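Local coordinates for geranyltranstransferase (Roseobacter denitrificans, PDB 4LLS), which probably condenses isopentenyl diphosphate with an allylic diphosphate, farnesyl or geranyl, to build longer prenyl chains, using divalent metal ions, at residues A186-L190 / D191-R195; A290-G293 / A294-T298. All coordinates share one frame; numbering follows the deposited sequence.

Interaction 1 of 2, residues A186-L190 / D191-R195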
ATOM      1  N   ALA A 186       3.162  26.071  12.216  1.00 53.04           N
ATOM      2  CA  ALA A 186       4.135  26.063  13.312  1.00 60.62           C
ATOM      3  C   ALA A 186       5.540  26.420  12.816  1.00 53.03           C
ATOM      4  O   ALA A 186       5.891  26.107  11.674  1.00 59.58           O
ATOM      5  CB  ALA A 186       4.155  24.705  14.018  1.00 56.44           C
ATOM      6  N   PRO A 187       6.363  27.035  13.695  1.00 46.20           N
ATOM      7  CA  PRO A 187       7.750  27.376  13.388  1.00 42.41           C
ATOM      8  C   PRO A 187       8.692  26.244  13.796  1.00 42.78           C
ATOM      9  O   PRO A 187       8.842  25.969  14.984  1.00 44.65           O
ATOM     10  CB  PRO A 187       7.993  28.608  14.270  1.00 43.62           C
ATOM     11  CG  PRO A 187       7.091  28.404  15.460  1.00 39.75           C
ATOM     12  CD  PRO A 187       6.063  27.342  15.105  1.00 41.55           C
ATOM     13  N   LEU A 188       9.263  25.547  12.817  1.00 40.09           N
ATOM     14  CA  LEU A 188      10.164  24.443  13.109  1.00 31.24           C
ATOM     15  C   LEU A 188      11.615  24.888  13.031  1.00 25.27           C
ATOM     16  O   LEU A 188      11.959  25.793  12.272  1.00 32.29           O
ATOM     17  CB  LEU A 188       9.891  23.263  12.160  1.00 36.90           C
ATOM     18  CG  LEU A 188       8.548  22.524  12.301  1.00 41.45           C
ATOM     19  CD1 LEU A 188       8.533  21.264  11.439  1.00 48.79           C
ATOM     20  CD2 LEU A 188       8.247  22.156  13.746  1.00 41.35           C
ATOM     21  N   SER A 189      12.449  24.245  13.831  1.00 24.48           N
ATOM     22  CA  SER A 189      13.884  24.447  13.777  1.00 26.78           C
ATOM     23  C   SER A 189      14.455  23.687  12.601  1.00 24.92           C
ATOM     24  O   SER A 189      13.788  22.823  12.050  1.00 24.59           O
ATOM     25  CB  SER A 189      14.537  23.920  15.048  1.00 28.38           C
ATOM     26  OG  SER A 189      14.398  22.515  15.125  1.00 28.45           O
ATOM     27  N   LEU A 190      15.733  23.914  12.334  1.00 24.96           N
ATOM     28  CA  LEU A 190      16.443  23.190  11.300  1.00 23.77           C
ATOM     29  C   LEU A 190      16.511  21.682  11.590  1.00 24.09           C
ATOM     30  O   LEU A 190      16.210  20.850  10.722  1.00 24.40           O
ATOM     31  CB  LEU A 190      17.848  23.776  11.137  1.00 27.59           C
ATOM     32  CG  LEU A 190      18.659  23.216   9.987  1.00 29.28           C
ATOM     33  CD1 LEU A 190      17.999  23.569   8.662  1.00 31.85           C
ATOM     34  CD2 LEU A 190      20.072  23.781  10.054  1.00 33.92           C
ATOM     35  N   ASP A 191      16.745  21.320  12.845  1.00 23.16           N
ATOM     36  CA  ASP A 191      16.718  19.904  13.235  1.00 25.95           C
ATOM     37  C   ASP A 191      15.349  19.259  12.993  1.00 22.34           C
ATOM     38  O   ASP A 191      15.252  18.128  12.515  1.00 22.86           O
ATOM     39  CB  ASP A 191      17.096  19.746  14.718  1.00 26.01           C
ATOM     40  CG  ASP A 191      18.589  19.877  14.959  1.00 31.90           C
ATOM     41  OD1 ASP A 191      19.375  19.856  13.990  1.00 38.67           O
ATOM     42  OD2 ASP A 191      18.974  20.085  16.129  1.00 37.25           O
ATOM     43  N   GLU A 192      14.287  19.975  13.333  1.00 20.06           N
ATOM     44  CA  GLU A 192      12.934  19.452  13.181  1.00 20.92           C
ATOM     45  C   GLU A 192      12.571  19.253  11.693  1.00 19.62           C
ATOM     46  O   GLU A 192      11.979  18.222  11.328  1.00 21.34           O
ATOM     47  CB  GLU A 192      11.925  20.373  13.874  1.00 26.18           C
ATOM     48  CG  GLU A 192      11.908  20.194  15.385  1.00 30.99           C
ATOM     49  CD  GLU A 192      11.067  21.235  16.101  1.00 31.14           C
ATOM     50  OE1 GLU A 192      11.090  22.419  15.685  1.00 30.93           O
ATOM     51  OE2 GLU A 192      10.364  20.863  17.065  1.00 42.72           O
ATOM     52  N   ILE A 193      12.905  20.213  10.836  1.00 18.55           N
ATOM     53  CA  ILE A 193      12.539  20.026   9.431  1.00 21.02           C
ATOM     54  C   ILE A 193      13.426  18.953   8.822  1.00 21.32           C
ATOM     55  O   ILE A 193      12.999  18.236   7.908  1.00 19.14           O
ATOM     56  CB  ILE A 193      12.515  21.290   8.555  1.00 26.15           C
ATOM     57  CG1 ILE A 193      13.856  21.948   8.439  1.00 27.32           C
ATOM     58  CG2 ILE A 193      11.494  22.321   9.042  1.00 28.57           C
ATOM     59  CD1 ILE A 193      13.880  22.906   7.260  1.00 35.36           C
ATOM     60  N   THR A 194      14.610  18.747   9.390  1.00 19.60           N
ATOM     61  CA  THR A 194      15.487  17.711   8.875  1.00 21.02           C
ATOM     62  C   THR A 194      14.953  16.318   9.234  1.00 21.69           C
ATOM     63  O   THR A 194      14.901  15.413   8.385  1.00 21.38           O
ATOM     64  CB  THR A 194      16.940  17.900   9.377  1.00 19.91           C
ATOM     65  OG1 THR A 194      17.435  19.160   8.912  1.00 20.54           O
ATOM     66  CG2 THR A 194      17.800  16.792   8.841  1.00 22.87           C
ATOM     67  N   ARG A 195      14.455  16.149  10.455  1.00 22.60           N
ATOM     68  CA  ARG A 195      13.850  14.878  10.853  1.00 23.36           C
ATOM     69  C   ARG A 195      12.606  14.558  10.030  1.00 21.41           C
ATOM     70  O   ARG A 195      12.398  13.434   9.609  1.00 22.94           O
ATOM     71  CB  ARG A 195      13.510  14.905  12.337  1.00 30.84           C
ATOM     72  CG  ARG A 195      12.254  14.127  12.687  1.00 44.90           C
ATOM     73  CD  ARG A 195      12.546  12.670  12.992  1.00 53.42           C
ATOM     74  NE  ARG A 195      11.380  12.030  13.601  1.00 69.29           N
ATOM     75  CZ  ARG A 195      10.916  12.322  14.815  1.00 65.39           C
ATOM     76  NH1 ARG A 195      11.544  13.212  15.572  1.00 73.86           N
ATOM     77  NH2 ARG A 195       9.823  11.727  15.274  1.00 60.59           N
TER

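Interaction 2 of 2, residues A290-G293 / A294-T298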
ATOM      1  N   ALA A 290      33.443   6.821  -2.340  1.00 19.67           N
ATOM      2  CA  ALA A 290      34.899   6.648  -2.599  1.00 19.39           C
ATOM      3  C   ALA A 290      35.284   5.186  -2.688  1.00 23.49           C
ATOM      4  O   ALA A 290      36.120   4.801  -3.535  1.00 24.51           O
ATOM      5  CB  ALA A 290      35.738   7.347  -1.553  1.00 20.70           C
ATOM      6  N   THR A 291      34.631   4.344  -1.894  1.00 19.28           N
ATOM      7  CA  THR A 291      35.000   2.935  -1.857  1.00 19.08           C
ATOM      8  C   THR A 291      34.621   2.182  -3.130  1.00 19.88           C
ATOM      9  O   THR A 291      35.116   1.080  -3.332  1.00 21.19           O
ATOM     10  CB  THR A 291      34.455   2.207  -0.618  1.00 25.09           C
ATOM     11  OG1 THR A 291      33.029   2.305  -0.594  1.00 23.44           O
ATOM     12  CG2 THR A 291      35.070   2.789   0.636  1.00 27.79           C
ATOM     13  N   TYR A 292      33.754   2.755  -3.981  1.00 15.82           N
ATOM     14  CA  TYR A 292      33.333   2.148  -5.238  1.00 17.89           C
ATOM     15  C   TYR A 292      34.269   2.562  -6.379  1.00 20.53           C
ATOM     16  O   TYR A 292      34.204   2.005  -7.476  1.00 22.29           O
ATOM     17  CB  TYR A 292      31.898   2.532  -5.604  1.00 17.75           C
ATOM     18  CG  TYR A 292      30.871   1.818  -4.786  1.00 17.26           C
ATOM     19  CD1 TYR A 292      30.645   0.450  -4.932  1.00 19.46           C
ATOM     20  CD2 TYR A 292      30.090   2.520  -3.860  1.00 15.27           C
ATOM     21  CE1 TYR A 292      29.671  -0.196  -4.175  1.00 18.97           C
ATOM     22  CE2 TYR A 292      29.127   1.894  -3.117  1.00 16.37           C
ATOM     23  CZ  TYR A 292      28.915   0.546  -3.273  1.00 17.75           C
ATOM     24  OH  TYR A 292      27.951  -0.118  -2.558  1.00 18.85           O
ATOM     25  N   GLY A 293      35.055   3.603  -6.141  1.00 21.37           N
ATOM     26  CA  GLY A 293      35.924   4.143  -7.192  1.00 21.58           C
ATOM     27  C   GLY A 293      35.155   4.576  -8.419  1.00 19.12           C
ATOM     28  O   GLY A 293      34.002   5.021  -8.323  1.00 18.91           O
ATOM     29  N   ALA A 294      35.771   4.470  -9.584  1.00 19.49           N
ATOM     30  CA  ALA A 294      35.245   5.112 -10.788  1.00 18.75           C
ATOM     31  C   ALA A 294      33.906   4.525 -11.259  1.00 19.39           C
ATOM     32  O   ALA A 294      33.157   5.187 -12.012  1.00 19.68           O
ATOM     33  CB  ALA A 294      36.277   5.098 -11.922  1.00 21.31           C
ATOM     34  N   LYS A 295      33.620   3.292 -10.840  1.00 18.29           N
ATOM     35  CA  LYS A 295      32.409   2.608 -11.282  1.00 21.24           C
ATOM     36  C   LYS A 295      31.168   3.385 -10.822  1.00 19.55           C
ATOM     37  O   LYS A 295      30.093   3.252 -11.399  1.00 19.81           O
ATOM     38  CB  LYS A 295      32.396   1.193 -10.731  1.00 20.54           C
ATOM     39  CG  LYS A 295      31.399   0.280 -11.423  1.00 22.68           C
ATOM     40  CD  LYS A 295      31.548  -1.157 -10.949  1.00 26.44           C
ATOM     41  CE  LYS A 295      30.708  -2.114 -11.777  1.00 27.39           C
ATOM     42  NZ  LYS A 295      30.605  -3.442 -11.127  1.00 29.82           N
ATOM     43  N   ALA A 296      31.353   4.217  -9.818  1.00 19.13           N
ATOM     44  CA  ALA A 296      30.231   4.993  -9.275  1.00 16.78           C
ATOM     45  C   ALA A 296      30.067   6.360  -9.935  1.00 20.10           C
ATOM     46  O   ALA A 296      29.367   7.219  -9.414  1.00 16.80           O
ATOM     47  CB  ALA A 296      30.381   5.127  -7.775  1.00 17.49           C
ATOM     48  N   ASP A 297      30.714   6.600 -11.077  1.00 17.74           N
ATOM     49  CA  ASP A 297      30.705   7.932 -11.643  1.00 17.83           C
ATOM     50  C   ASP A 297      29.293   8.404 -12.044  1.00 16.32           C
ATOM     51  O   ASP A 297      28.990   9.595 -11.918  1.00 16.78           O
ATOM     52  CB  ASP A 297      31.646   7.999 -12.846  1.00 20.23           C
ATOM     53  CG  ASP A 297      33.121   8.271 -12.450  1.00 21.39           C
ATOM     54  OD1 ASP A 297      33.421   8.633 -11.290  1.00 22.79           O
ATOM     55  OD2 ASP A 297      33.960   8.271 -13.371  1.00 25.23           O
ATOM     56  N   THR A 298      28.439   7.504 -12.508  1.00 16.41           N
ATOM     57  CA  THR A 298      27.074   7.911 -12.820  1.00 14.87           C
ATOM     58  C   THR A 298      26.339   8.421 -11.555  1.00 14.25           C
ATOM     59  O   THR A 298      25.518   9.357 -11.615  1.00 14.57           O
ATOM     60  CB  THR A 298      26.296   6.750 -13.514  1.00 17.05           C
ATOM     61  OG1 THR A 298      26.878   6.536 -14.800  1.00 21.36           O
ATOM     62  CG2 THR A 298      24.880   7.085 -13.757  1.00 16.96           C
TER
HETATM   63  O   HOH W   1      35.916   1.361 -10.052  1.00 32.61           O

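Interaction 1 of 2, residues A186-L190 / D191-R195
A capping box closes the N-terminus of helix 190-215, with Ser189 as N-cap and Glu192 three residues on. Ser189 OG accepts from Glu192 N at 3.1 Å, and in return Glu192 OE1 takes the Ser189 N-H at 2.9 Å along a nearly straight line (171° at the hydrogen). OE1 uses its anti lone pair, the one turned away from OE2, and adds a weak, long bond from Ser189 OG. The serine hydroxyl sits between its own backbone N and carbonyl carbon (chi1 66°), which tucks it over the first turn, in line for the Glu192 N-H. Without the hydroxyl, as with an alanine here, Glu192 N would probably lose its side-chain acceptor and OE1 would keep only the backbone N-H of Ser189, making the start of the helix less firmly fixed.

Leu188 packs beside the box. Its CD2 lies 3.5 Å from Glu192 OE1, the two side chains crossing at about a right angle, while its CB meets Ile193 CG2 at 3.6 Å. This apolar contact between the residue before the N-cap and the fourth residue after it is that of a hydrophobic staple. Ile193, the buried member, continues onto Phe265 and Leu268 of helix 265-269, so the capped end rests against that helix. Farther along the turn, Arg195 forms a salt bridge with Glu47 of the second subunit.

Ile193 N bonds to Ser189 O, and Thr194 N to Leu190 O at 3.0 Å. Leu190 O has a second donor: Thr194 OG1 folds back to it at 2.8 Å, standing 40° out of the carbonyl plane on the face opposite the one from which Thr194 N comes.

Interaction 2 of 2, residues A290-G293 / A294-T298
The Tyr292 ring meets the ring of His77 with the two planes at about 85°, and its side chain also touches Leu76 of helix 65-76 and Ala222 and Leu223 of helix 221-244. Ala296 CB approaches the ring obliquely, and its closer contact is with Tyr292 CB, 3.7 Å away. With CG anti to its own carbonyl carbon (chi1 -75°), the tyrosine sends its ring away from 294-298, leaving CB to meet the buried alanine methyl.

The backbone turns sharply at Gly293, whose positive phi suits a residue without a side chain; a CB there would clash with Ala294 N. Ala296 N closes the next turn on Gly293 O at 3.1 Å, straight at the hydrogen but 36° above the carbonyl plane. Arg300 NH2 also donates to this oxygen. A water bridges the bend, donating to Tyr292 O at 3.2 Å and accepting from Lys295 N at 3.1 Å. The extended Lys295 chain carries NZ to a salt bridge with Asp78 and a hydrogen bond to Leu76 O.

Asp297 N bonds back to Ala294 O at 3.0 Å, leading into helix 297-308 with Ala296 as its N-cap. The whole is a helix-to-helix connection, short 3-10 turns with a sharp bend at Gly293, joining helices 271-288 and 297-308 in the predominantly helical polyprenyl synthase fold.

Overall arrangement
Both contacts belong to the polyprenyl synthetase region of the chain and both lead into a helix, but they lie far apart on the protein surface: their centres are 33 Å apart and their nearest atoms about 22 Å. Interaction 1 is the nearer to the chemistry. It follows helix 171-184, which carries Glu182 of a calcium site; the Leu188 side chain is about 11 Å from a bound calcium ion, and that of Ile193 about 11 Å from geranyl S-thiolodiphosphate. Interaction 2 sits away from the known ligand and metal sites, ahead of helix 297-308. The second subunit comes within reach of 186-195 but does not touch 290-298.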